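Local coordinates for protein 5-Carboxyvanillate Decarboxylase (Novosphingobium aromaticivorans, PDB 4QRN) that probably removes the 5-carboxyl group of 5-carboxyvanillate with a manganese ion, and here binds a nitro analogue of that substrate, at residues A[82-87]-A[336-341]; A[68-73]-A[110-115]; A[43-48]-A[86-91]. All coordinates share one frame; numbering follows the deposited sequence. Where two conformers were deposited one is given.

Interaction 1: residues A[82-87]-A[336-341]; sequences TQILER and DYPYQY. With MN (manganese (II) ion), chain E; 1DF (4-hydroxy-3-methoxy-5-nitrobenzoic acid), chain F.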
loop_
_atom_site.group_PDB
_atom_site.type_symbol
_atom_site.label_atom_id
_atom_site.label_comp_id
_atom_site.label_asym_id
_atom_site.label_seq_id
_atom_site.Cartn_x
_atom_site.Cartn_y
_atom_site.Cartn_z
ATOM N N THR A 82 12.283 -1.758 24.909
ATOM C CA THR A 82 12.322 -2.405 26.205
ATOM C C THR A 82 10.979 -2.306 26.909
ATOM O O THR A 82 10.557 -3.260 27.562
ATOM C CB THR A 82 13.471 -1.861 27.107
ATOM O OG1 THR A 82 13.328 -0.451 27.247
ATOM C CG2 THR A 82 14.846 -2.177 26.514
ATOM N N GLN A 83 10.300 -1.171 26.795
ATOM C CA GLN A 83 8.978 -1.046 27.398
ATOM C C GLN A 83 7.945 -1.929 26.708
ATOM O O GLN A 83 7.068 -2.494 27.365
ATOM C CB GLN A 83 8.537 0.411 27.345
ATOM C CG GLN A 83 9.190 1.303 28.365
ATOM C CD GLN A 83 8.914 0.851 29.790
ATOM O OE1 GLN A 83 7.760 0.787 30.218
ATOM N NE2 GLN A 83 9.972 0.530 30.528
ATOM N N ILE A 84 8.021 -2.040 25.387
ATOM C CA ILE A 84 7.134 -2.938 24.674
ATOM C C ILE A 84 7.306 -4.373 25.144
ATOM O O ILE A 84 6.312 -5.088 25.368
ATOM C CB ILE A 84 7.347 -2.786 23.152
ATOM C CG1 ILE A 84 6.625 -1.508 22.688
ATOM C CG2 ILE A 84 6.923 -4.043 22.370
ATOM C CD1 ILE A 84 6.971 -1.057 21.279
ATOM N N LEU A 85 8.547 -4.837 25.272
ATOM C CA LEU A 85 8.745 -6.233 25.630
ATOM C C LEU A 85 8.161 -6.494 27.019
ATOM O O LEU A 85 7.505 -7.521 27.237
ATOM C CB LEU A 85 10.235 -6.567 25.554
ATOM C CG LEU A 85 10.623 -8.010 25.828
ATOM C CD1 LEU A 85 9.975 -8.931 24.820
ATOM C CD2 LEU A 85 12.161 -8.136 25.835
ATOM N N GLU A 86 8.400 -5.583 27.959
ATOM C CA GLU A 86 7.828 -5.739 29.284
ATOM C C GLU A 86 6.303 -5.818 29.250
ATOM O O GLU A 86 5.670 -6.673 29.882
ATOM C CB GLU A 86 8.248 -4.565 30.166
ATOM C CG GLU A 86 9.686 -4.606 30.592
ATOM C CD GLU A 86 10.067 -3.442 31.502
ATOM O OE1 GLU A 86 9.161 -2.752 32.041
ATOM O OE2 GLU A 86 11.288 -3.224 31.694
ATOM N N ARG A 87 5.690 -4.906 28.514
ATOM C CA ARG A 87 4.230 -4.880 28.449
ATOM C C ARG A 87 3.681 -6.117 27.736
ATOM O O ARG A 87 2.646 -6.653 28.166
ATOM C CB ARG A 87 3.732 -3.590 27.784
ATOM C CG ARG A 87 3.863 -2.384 28.709
ATOM C CD ARG A 87 3.501 -1.116 27.997
ATOM N NE ARG A 87 3.393 -0.025 28.952
ATOM C CZ ARG A 87 3.825 1.207 28.754
ATOM N NH1 ARG A 87 4.404 1.550 27.611
ATOM N NH2 ARG A 87 3.659 2.098 29.726
ATOM N N ASP A 336 -3.723 -1.283 19.324
ATOM C CA ASP A 336 -2.416 -1.870 18.996
ATOM C C ASP A 336 -1.488 -1.757 20.217
ATOM O O ASP A 336 -0.269 -1.628 20.074
ATOM C CB ASP A 336 -1.795 -1.258 17.704
ATOM C CG ASP A 336 -1.355 -2.317 16.668
ATOM O OD1 ASP A 336 -1.085 -3.498 17.052
ATOM O OD2 ASP A 336 -1.271 -1.930 15.471
ATOM N N TYR A 337 -2.045 -1.886 21.420
ATOM C CA TYR A 337 -1.199 -1.971 22.611
ATOM C C TYR A 337 -0.334 -3.234 22.509
ATOM O O TYR A 337 -0.845 -4.282 22.131
ATOM C CB TYR A 337 -2.087 -2.076 23.822
ATOM C CG TYR A 337 -1.362 -2.240 25.136
ATOM C CD1 TYR A 337 -1.048 -3.506 25.642
ATOM C CD2 TYR A 337 -1.014 -1.124 25.898
ATOM C CE1 TYR A 337 -0.436 -3.664 26.876
ATOM C CE2 TYR A 337 -0.382 -1.270 27.146
ATOM C CZ TYR A 337 -0.109 -2.547 27.626
ATOM O OH TYR A 337 0.477 -2.739 28.865
ATOM N N PRO A 338 0.954 -3.184 22.887
ATOM C CA PRO A 338 1.690 -2.048 23.455
ATOM C C PRO A 338 2.547 -1.326 22.424
ATOM O O PRO A 338 3.320 -0.439 22.805
ATOM C CB PRO A 338 2.556 -2.732 24.516
ATOM C CG PRO A 338 2.956 -4.027 23.857
ATOM C CD PRO A 338 1.704 -4.448 23.075
ATOM N N TYR A 339 2.447 -1.724 21.158
ATOM C CA TYR A 339 3.235 -1.099 20.110
ATOM C C TYR A 339 2.893 0.364 19.889
ATOM O O TYR A 339 3.735 1.148 19.442
ATOM C CB TYR A 339 3.094 -1.887 18.801
ATOM C CG TYR A 339 3.595 -3.313 18.970
ATOM C CD1 TYR A 339 4.958 -3.587 19.003
ATOM C CD2 TYR A 339 2.713 -4.385 19.098
ATOM C CE1 TYR A 339 5.438 -4.871 19.191
ATOM C CE2 TYR A 339 3.177 -5.691 19.298
ATOM C CZ TYR A 339 4.544 -5.915 19.315
ATOM O OH TYR A 339 5.040 -7.174 19.486
ATOM N N GLN A 340 1.647 0.730 20.170
ATOM C CA GLN A 340 1.180 2.087 19.980
ATOM C C GLN A 340 0.227 2.458 21.121
ATOM O O GLN A 340 -0.987 2.578 20.934
ATOM C CB GLN A 340 0.548 2.236 18.599
ATOM C CG GLN A 340 0.362 3.684 18.189
ATOM C CD GLN A 340 0.308 3.853 16.679
ATOM O OE1 GLN A 340 0.736 2.978 15.917
ATOM N NE2 GLN A 340 -0.248 4.982 16.240
ATOM N N TYR A 341 0.798 2.621 22.311
ATOM C CA TYR A 341 0.050 2.897 23.536
ATOM C C TYR A 341 0.134 4.387 23.814
ATOM O O TYR A 341 1.117 4.857 24.371
ATOM C CB TYR A 341 0.683 2.095 24.683
ATOM C CG TYR A 341 0.092 2.353 26.048
ATOM C CD1 TYR A 341 -1.280 2.262 26.275
ATOM C CD2 TYR A 341 0.907 2.662 27.126
ATOM C CE1 TYR A 341 -1.832 2.475 27.526
ATOM C CE2 TYR A 341 0.376 2.888 28.386
ATOM C CZ TYR A 341 -0.993 2.799 28.586
ATOM O OH TYR A 341 -1.531 3.037 29.828
HETATM MN MN MN E . -0.779 -5.253 15.933
HETATM C C1 1DF F . 4.534 -3.489 15.571
HETATM C CO1 1DF F . 3.306 -3.001 15.224
HETATM C CO2 1DF F . 4.673 -4.865 15.856
HETATM C CM1 1DF F . 2.215 -3.931 15.276
HETATM C CM2 1DF F . 3.572 -5.680 16.029
HETATM O OM 1DF F . 3.648 -7.005 16.353
HETATM C CZ 1DF F . 2.285 -5.192 15.860
HETATM C CC 1DF F . 5.746 -2.633 15.584
HETATM C CV 1DF F . 4.933 -7.624 16.272
HETATM O O1 1DF F . 5.592 -1.368 15.842
HETATM O O2 1DF F . 6.845 -3.157 15.373
HETATM O O3 1DF F . 1.228 -5.881 16.177
HETATM N N 1DF F . 1.029 -3.536 14.440
HETATM O O11 1DF F . 0.092 -4.265 14.272
HETATM O O22 1DF F . 1.122 -2.464 13.779
HETATM O O HOH W 1 1.155 -5.141 30.062
HETATM O O HOH W 2 4.801 0.236 25.172
HETATM O O HOH W 3 -1.568 -6.221 17.733
#

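Interaction 2: residues A[68-73]-A[110-115]; sequences SLWGFY and ALTSPG. With 1DF (4-hydroxy-3-methoxy-5-nitrobenzoic acid), chain F.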
loop_
_atom_site.group_PDB
_atom_site.type_symbol
_atom_site.label_atom_id
_atom_site.label_comp_id
_atom_site.label_asym_id
_atom_site.label_seq_id
_atom_site.Cartn_x
_atom_site.Cartn_y
_atom_site.Cartn_z
ATOM N N SER A 68 15.021 -9.011 11.795
ATOM C CA SER A 68 14.766 -7.573 11.883
ATOM C C SER A 68 13.819 -7.224 13.028
ATOM O O SER A 68 14.109 -6.358 13.841
ATOM C CB SER A 68 14.188 -7.109 10.565
ATOM O OG SER A 68 13.885 -5.731 10.637
ATOM N N LEU A 69 12.678 -7.890 13.086
ATOM C CA LEU A 69 11.623 -7.520 14.020
ATOM C C LEU A 69 11.952 -7.953 15.449
ATOM O O LEU A 69 11.889 -7.140 16.383
ATOM C CB LEU A 69 10.311 -8.185 13.564
ATOM C CG LEU A 69 9.061 -7.912 14.394
ATOM C CD1 LEU A 69 8.694 -6.441 14.320
ATOM C CD2 LEU A 69 7.922 -8.787 13.902
ATOM N N TRP A 70 12.290 -9.233 15.613
ATOM C CA TRP A 70 12.498 -9.783 16.944
ATOM C C TRP A 70 13.938 -9.618 17.420
ATOM O O TRP A 70 14.163 -9.531 18.613
ATOM C CB TRP A 70 11.942 -11.225 17.053
ATOM C CG TRP A 70 10.450 -11.091 17.181
ATOM C CD1 TRP A 70 9.495 -11.312 16.226
ATOM C CD2 TRP A 70 9.778 -10.528 18.298
ATOM N NE1 TRP A 70 8.250 -10.939 16.696
ATOM C CE2 TRP A 70 8.406 -10.448 17.963
ATOM C CE3 TRP A 70 10.201 -10.070 19.552
ATOM C CZ2 TRP A 70 7.469 -9.916 18.819
ATOM C CZ3 TRP A 70 9.241 -9.561 20.413
ATOM C CH2 TRP A 70 7.903 -9.498 20.034
ATOM N N GLY A 71 14.907 -9.508 16.513
ATOM C CA GLY A 71 16.222 -9.043 16.932
ATOM C C GLY A 71 16.082 -7.670 17.587
ATOM O O GLY A 71 16.704 -7.355 18.612
ATOM N N PHE A 72 15.226 -6.829 17.017
ATOM C CA PHE A 72 14.976 -5.501 17.593
ATOM C C PHE A 72 14.241 -5.584 18.933
ATOM O O PHE A 72 14.764 -5.139 19.958
ATOM C CB PHE A 72 14.210 -4.601 16.602
ATOM C CG PHE A 72 13.890 -3.228 17.146
ATOM C CD1 PHE A 72 14.904 -2.287 17.312
ATOM C CD2 PHE A 72 12.595 -2.880 17.514
ATOM C CE1 PHE A 72 14.612 -1.016 17.811
ATOM C CE2 PHE A 72 12.304 -1.621 18.020
ATOM C CZ PHE A 72 13.319 -0.688 18.171
ATOM N N TYR A 73 13.044 -6.156 18.972
ATOM C CA TYR A 73 12.298 -6.075 20.225
ATOM C C TYR A 73 12.935 -6.868 21.345
ATOM O O TYR A 73 12.856 -6.454 22.504
ATOM C CB TYR A 73 10.805 -6.453 20.052
ATOM C CG TYR A 73 10.071 -5.358 19.330
ATOM C CD1 TYR A 73 9.935 -4.097 19.911
ATOM C CD2 TYR A 73 9.556 -5.557 18.062
ATOM C CE1 TYR A 73 9.327 -3.065 19.220
ATOM C CE2 TYR A 73 8.946 -4.527 17.375
ATOM C CZ TYR A 73 8.840 -3.293 17.950
ATOM O OH TYR A 73 8.265 -2.256 17.264
ATOM N N ALA A 110 -4.316 -11.167 21.331
ATOM C CA ALA A 110 -3.758 -12.228 20.478
ATOM C C ALA A 110 -2.247 -12.280 20.608
ATOM O O ALA A 110 -1.565 -11.259 20.748
ATOM C CB ALA A 110 -4.150 -11.997 19.018
ATOM N N LEU A 111 -1.718 -13.480 20.481
ATOM C CA LEU A 111 -0.281 -13.705 20.525
ATOM C C LEU A 111 0.389 -12.901 19.416
ATOM O O LEU A 111 -0.014 -12.945 18.253
ATOM C CB LEU A 111 0.022 -15.187 20.362
ATOM C CG LEU A 111 1.507 -15.549 20.427
ATOM C CD1 LEU A 111 2.055 -15.349 21.822
ATOM C CD2 LEU A 111 1.738 -16.975 19.939
ATOM N N THR A 112 1.447 -12.185 19.771
ATOM C CA THR A 112 2.032 -11.226 18.868
ATOM C C THR A 112 2.706 -11.885 17.672
ATOM O O THR A 112 3.267 -12.993 17.740
ATOM C CB THR A 112 2.981 -10.308 19.652
ATOM O OG1 THR A 112 3.347 -9.192 18.848
ATOM C CG2 THR A 112 4.241 -11.006 20.101
ATOM N N SER A 113 2.651 -11.173 16.552
ATOM C CA SER A 113 3.201 -11.667 15.302
ATOM C C SER A 113 4.702 -11.926 15.422
ATOM O O SER A 113 5.425 -11.111 15.988
ATOM C CB SER A 113 2.930 -10.624 14.234
ATOM O OG SER A 113 3.461 -11.030 12.996
ATOM N N PRO A 114 5.206 -13.026 14.832
ATOM C CA PRO A 114 4.540 -13.957 13.912
ATOM C C PRO A 114 3.974 -15.211 14.575
ATOM O O PRO A 114 3.693 -16.201 13.888
ATOM C CB PRO A 114 5.680 -14.339 12.964
ATOM C CG PRO A 114 6.863 -14.413 13.889
ATOM C CD PRO A 114 6.675 -13.207 14.791
ATOM N N GLY A 115 3.807 -15.193 15.895
ATOM C CA GLY A 115 3.292 -16.372 16.570
ATOM C C GLY A 115 4.222 -17.560 16.382
ATOM O O GLY A 115 5.454 -17.413 16.381
HETATM C C1 1DF F . 4.534 -3.489 15.571
HETATM C CO1 1DF F . 3.306 -3.001 15.224
HETATM C CO2 1DF F . 4.673 -4.865 15.856
HETATM C CM1 1DF F . 2.215 -3.931 15.276
HETATM C CM2 1DF F . 3.572 -5.680 16.029
HETATM O OM 1DF F . 3.648 -7.005 16.353
HETATM C CZ 1DF F . 2.285 -5.192 15.860
HETATM C CC 1DF F . 5.746 -2.633 15.584
HETATM C CV 1DF F . 4.933 -7.624 16.272
HETATM O O1 1DF F . 5.592 -1.368 15.842
HETATM O O2 1DF F . 6.845 -3.157 15.373
HETATM O O3 1DF F . 1.228 -5.881 16.177
HETATM N N 1DF F . 1.029 -3.536 14.440
HETATM O O11 1DF F . 0.092 -4.265 14.272
HETATM O O22 1DF F . 1.122 -2.464 13.779
#

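Interaction 3: residues A[43-48]-A[86-91]; sequences AFATRE and ERLLDL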
loop_
_atom_site.group_PDB
_atom_site.type_symbol
_atom_site.label_atom_id
_atom_site.label_comp_id
_atom_site.label_asym_id
_atom_site.label_seq_id
_atom_site.Cartn_x
_atom_site.Cartn_y
_atom_site.Cartn_z
ATOM N N ALA A 43 -1.916 -6.936 21.787
ATOM C CA ALA A 43 -0.934 -8.004 21.671
ATOM C C ALA A 43 -0.357 -8.444 23.021
ATOM O O ALA A 43 -0.192 -7.625 23.948
ATOM C CB ALA A 43 0.211 -7.538 20.790
ATOM N N PHE A 44 0.021 -9.725 23.093
ATOM C CA PHE A 44 0.823 -10.227 24.212
ATOM C C PHE A 44 1.845 -11.210 23.664
ATOM O O PHE A 44 1.753 -11.653 22.512
ATOM C CB PHE A 44 -0.039 -10.895 25.296
ATOM C CG PHE A 44 -0.581 -12.222 24.883
ATOM C CD1 PHE A 44 -1.756 -12.282 24.134
ATOM C CD2 PHE A 44 0.072 -13.401 25.206
ATOM C CE1 PHE A 44 -2.273 -13.472 23.682
ATOM C CE2 PHE A 44 -0.454 -14.644 24.750
ATOM C CZ PHE A 44 -1.632 -14.663 23.992
ATOM N N ALA A 45 2.849 -11.537 24.486
ATOM C CA ALA A 45 3.887 -12.498 24.130
ATOM C C ALA A 45 4.024 -13.514 25.241
ATOM O O ALA A 45 3.615 -13.249 26.376
ATOM C CB ALA A 45 5.231 -11.800 23.930
ATOM N N THR A 46 4.635 -14.658 24.922
ATOM C CA THR A 46 5.105 -15.556 25.968
ATOM C C THR A 46 6.627 -15.598 25.883
ATOM O O THR A 46 7.229 -15.598 24.808
ATOM C CB THR A 46 4.504 -16.973 25.881
ATOM O OG1 THR A 46 5.083 -17.690 24.784
ATOM C CG2 THR A 46 2.971 -16.921 25.776
ATOM N N ARG A 47 7.248 -15.671 27.048
ATOM C CA ARG A 47 8.700 -15.677 27.114
ATOM C C ARG A 47 9.282 -16.860 26.354
ATOM O O ARG A 47 10.309 -16.724 25.676
ATOM C CB ARG A 47 9.141 -15.708 28.581
ATOM C CG ARG A 47 10.646 -15.550 28.833
ATOM C CD ARG A 47 11.132 -14.151 28.460
ATOM N NE ARG A 47 11.894 -14.218 27.232
ATOM C CZ ARG A 47 12.547 -13.206 26.676
ATOM N NH1 ARG A 47 12.497 -11.985 27.203
ATOM N NH2 ARG A 47 13.233 -13.422 25.564
ATOM N N GLU A 48 8.641 -18.022 26.462
ATOM C CA GLU A 48 9.212 -19.190 25.804
ATOM C C GLU A 48 9.166 -19.072 24.280
ATOM O O GLU A 48 10.084 -19.563 23.613
ATOM C CB GLU A 48 8.566 -20.495 26.275
ATOM C CG GLU A 48 7.108 -20.604 25.999
ATOM C CD GLU A 48 6.482 -21.849 26.602
ATOM O OE1 GLU A 48 7.164 -22.581 27.368
ATOM O OE2 GLU A 48 5.285 -22.089 26.319
ATOM N N GLU A 86 8.400 -5.583 27.959
ATOM C CA GLU A 86 7.828 -5.739 29.284
ATOM C C GLU A 86 6.303 -5.818 29.250
ATOM O O GLU A 86 5.670 -6.673 29.882
ATOM C CB GLU A 86 8.248 -4.565 30.166
ATOM C CG GLU A 86 9.686 -4.606 30.592
ATOM C CD GLU A 86 10.067 -3.442 31.502
ATOM O OE1 GLU A 86 9.161 -2.752 32.041
ATOM O OE2 GLU A 86 11.288 -3.224 31.694
ATOM N N ARG A 87 5.690 -4.906 28.514
ATOM C CA ARG A 87 4.230 -4.880 28.449
ATOM C C ARG A 87 3.681 -6.117 27.736
ATOM O O ARG A 87 2.646 -6.653 28.166
ATOM C CB ARG A 87 3.732 -3.590 27.784
ATOM C CG ARG A 87 3.863 -2.384 28.709
ATOM C CD ARG A 87 3.501 -1.116 27.997
ATOM N NE ARG A 87 3.393 -0.025 28.952
ATOM C CZ ARG A 87 3.825 1.207 28.754
ATOM N NH1 ARG A 87 4.404 1.550 27.611
ATOM N NH2 ARG A 87 3.659 2.098 29.726
ATOM N N LEU A 88 4.322 -6.551 26.657
ATOM C CA LEU A 88 3.839 -7.744 25.959
ATOM C C LEU A 88 3.716 -8.929 26.884
ATOM O O LEU A 88 2.781 -9.728 26.780
ATOM C CB LEU A 88 4.812 -8.134 24.842
ATOM C CG LEU A 88 4.738 -7.309 23.556
ATOM C CD1 LEU A 88 5.945 -7.668 22.678
ATOM C CD2 LEU A 88 3.436 -7.579 22.804
ATOM N N LEU A 89 4.693 -9.069 27.785
ATOM C CA LEU A 89 4.791 -10.280 28.599
ATOM C C LEU A 89 3.796 -10.308 29.756
ATOM O O LEU A 89 3.583 -11.367 30.360
ATOM C CB LEU A 89 6.231 -10.454 29.090
ATOM C CG LEU A 89 7.211 -10.838 27.965
ATOM C CD1 LEU A 89 8.654 -10.613 28.415
ATOM C CD2 LEU A 89 7.009 -12.261 27.462
ATOM N N ASP A 90 3.180 -9.169 30.070
ATOM C CA ASP A 90 2.254 -9.109 31.204
ATOM C C ASP A 90 0.828 -9.378 30.731
ATOM O O ASP A 90 0.368 -8.766 29.769
ATOM C CB ASP A 90 2.308 -7.752 31.884
ATOM C CG ASP A 90 1.595 -7.763 33.220
ATOM O OD1 ASP A 90 2.266 -8.067 34.228
ATOM O OD2 ASP A 90 0.376 -7.485 33.288
ATOM N N LEU A 91 0.163 -10.301 31.422
ATOM C CA LEU A 91 -1.258 -10.605 31.216
ATOM C C LEU A 91 -2.027 -10.450 32.519
ATOM O O LEU A 91 -2.918 -11.224 32.829
ATOM C CB LEU A 91 -1.436 -12.025 30.688
ATOM C CG LEU A 91 -1.117 -12.199 29.217
ATOM C CD1 LEU A 91 -1.127 -13.676 28.865
ATOM C CD2 LEU A 91 -2.123 -11.430 28.346
HETATM O O HOH W 4 3.456 -13.768 29.069
#

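Interaction 1: residues A[82-87]-A[336-341]
I84 and R87, one turn apart on helix 79-89, face the loop 336-341, which follows strand 331-332 at the metal-binding end of this amidohydrolase-family (beta/alpha) barrel. The loop begins with D336, whose OD1 binds the manganese ion at 2.1 Å; E41 and H210 are the other protein ligands. Y337 crosses R87 at about a right angle, its OH 3.4 Å from R87 CG and so against the aliphatic stem, while the same OH bonds to D98, the acid that also forms a salt bridge with R87 NE, and a water donates to both this OH and R87 O. A cis peptide, which proline tolerates well, brings in P338: its CB meets R87 CB at 3.6 Å, and its carbonyl O accepts a hydrogen bond from a water that in turn accepts one from R87 NH1. Y339 has CG anti to its carbonyl carbon (chi1 -61°), which turns one ring face to the inhibitor, with 1DF CM2 3.2 Å above its plane; I84 CG2 approaches CE1 of this ring obliquely at 3.6 Å. A leucine here would probably leave that face of the inhibitor ring uncovered and T112 OG1 without the phenolic hydroxyl it pairs with. Y341 comes last, its CD2 over the centre of one guanidinium face of R87. Guanidinium and phenol planes are 66° apart, and R87 NH2 lies at the ring edge, 3.6 Å from Y341 CE2.

Interaction 2: residues A[68-73]-A[110-115]
W70 gives the one hydrogen bond between residues 68-73 of helix 64-75 and residues 110-115, where the chain leaves barrel strand 106-111: its NE1 donates to S113 O at 2.9 Å. The bond is fairly straight, with an N-H...O angle of 156°. It lies in the plane of the indole and in that of the carbonyl, where it uses a lone pair, so both flat groups are well set for it. Tryptophan suits the place because one side chain offers a polar edge and broad apolar surface together. That surface takes up the packing. T112 CG2 sits 3.6 Å from W70 CZ2, and P114, which follows a cis peptide, slides past the pyrrole part of the indole, its CD 3.4 Å from W70 NE1 and close to CD1 as well. L69 adds a looser contact, its CD2 4.0 Å from S113 O.

The remaining interactions are with the inhibitor. Y73 OH donates to 1DF O2 over only 2.5 Å, the carboxylate oxygen arriving at the ring edge, and R80 bonds to the same hydroxyl. T112 holds OG1 anti to its backbone N (chi1 -168°), an orientation that puts the methyl against W70 and the oxygen beside the ligand methoxy, 3.3 Å from 1DF OM, while OG1 bonds to Y339. S113 O lies 3.5 Å from the methoxy carbon 1DF CV. The chemistry is thus divided: the Y73 hydroxyl meets the carboxylate, whereas the methoxy group lies by T112 OG1 and a carbonyl whose lone pair W70 already uses, consistent with a pocket shaped for a vanillate ring.

Interaction 3: residues A[43-48]-A[86-91]
L88 O, near the C-terminal end of helix 79-89, accepts one hydrogen bond and a weaker CA-H contact from the other segment. A45 N bonds to it at 2.9 Å with an N-H...O angle of 160°, approaching from well above the carbonyl plane, and F44 CA lies 3.3 Å from the same oxygen. A carbonyl in the last turn of a helix lacks the usual partner four residues on, so the extended chain of 43-45 can supply one. Close by, a water donates to both A45 O and L89 O. Segment 43-48 is the beta-to-alpha loop at the C-terminal end of barrel strand 38-44, leading into helix 47-59 with T46 at the N-cap position; it borders the active site, the A43 side chain being about 5 Å from the manganese. Small side chains let the helix come close to this junction: A45 CB meets L88 CB at 3.8 Å, and A43 CB touches L88 CD2 at the same distance. L89 bends its end back over the turn, its CD2 3.4 Å from R47 N, while R47 carries its charge to D51. F44 places CG between its backbone N and carbonyl carbon (chi1 72°), which lays the ring beside L91. Both branches of that leucine meet the phenylalanine, L91 CD2 against F44 CB at 3.7 Å and L91 CD1 against ring atom F44 CD2 at 3.9 Å.

Overall arrangement
Helix 79-89 serves two of the contacts: interaction 1 uses the residues turned to loop 336-341, and interaction 3 its C-terminal turn; R87 lies in both segments but makes its contacts in interaction 1. Interactions 1 and 2 are buried and share the inhibitor, joined by the hydrogen bond of Y339 OH with T112 OG1; both also touch the second subunit. Interaction 3 is only partly buried and reaches the edge of the site at A43, meeting interaction 2 through the neighbouring strands 38-44 and 106-111, where T112 N bonds to F44 O. The chemistry follows: metal and aromatic cover in interaction 1, an indole-to-carbonyl bond in interaction 2, and backbone bonding, a water bridge and apolar packing in interaction 3.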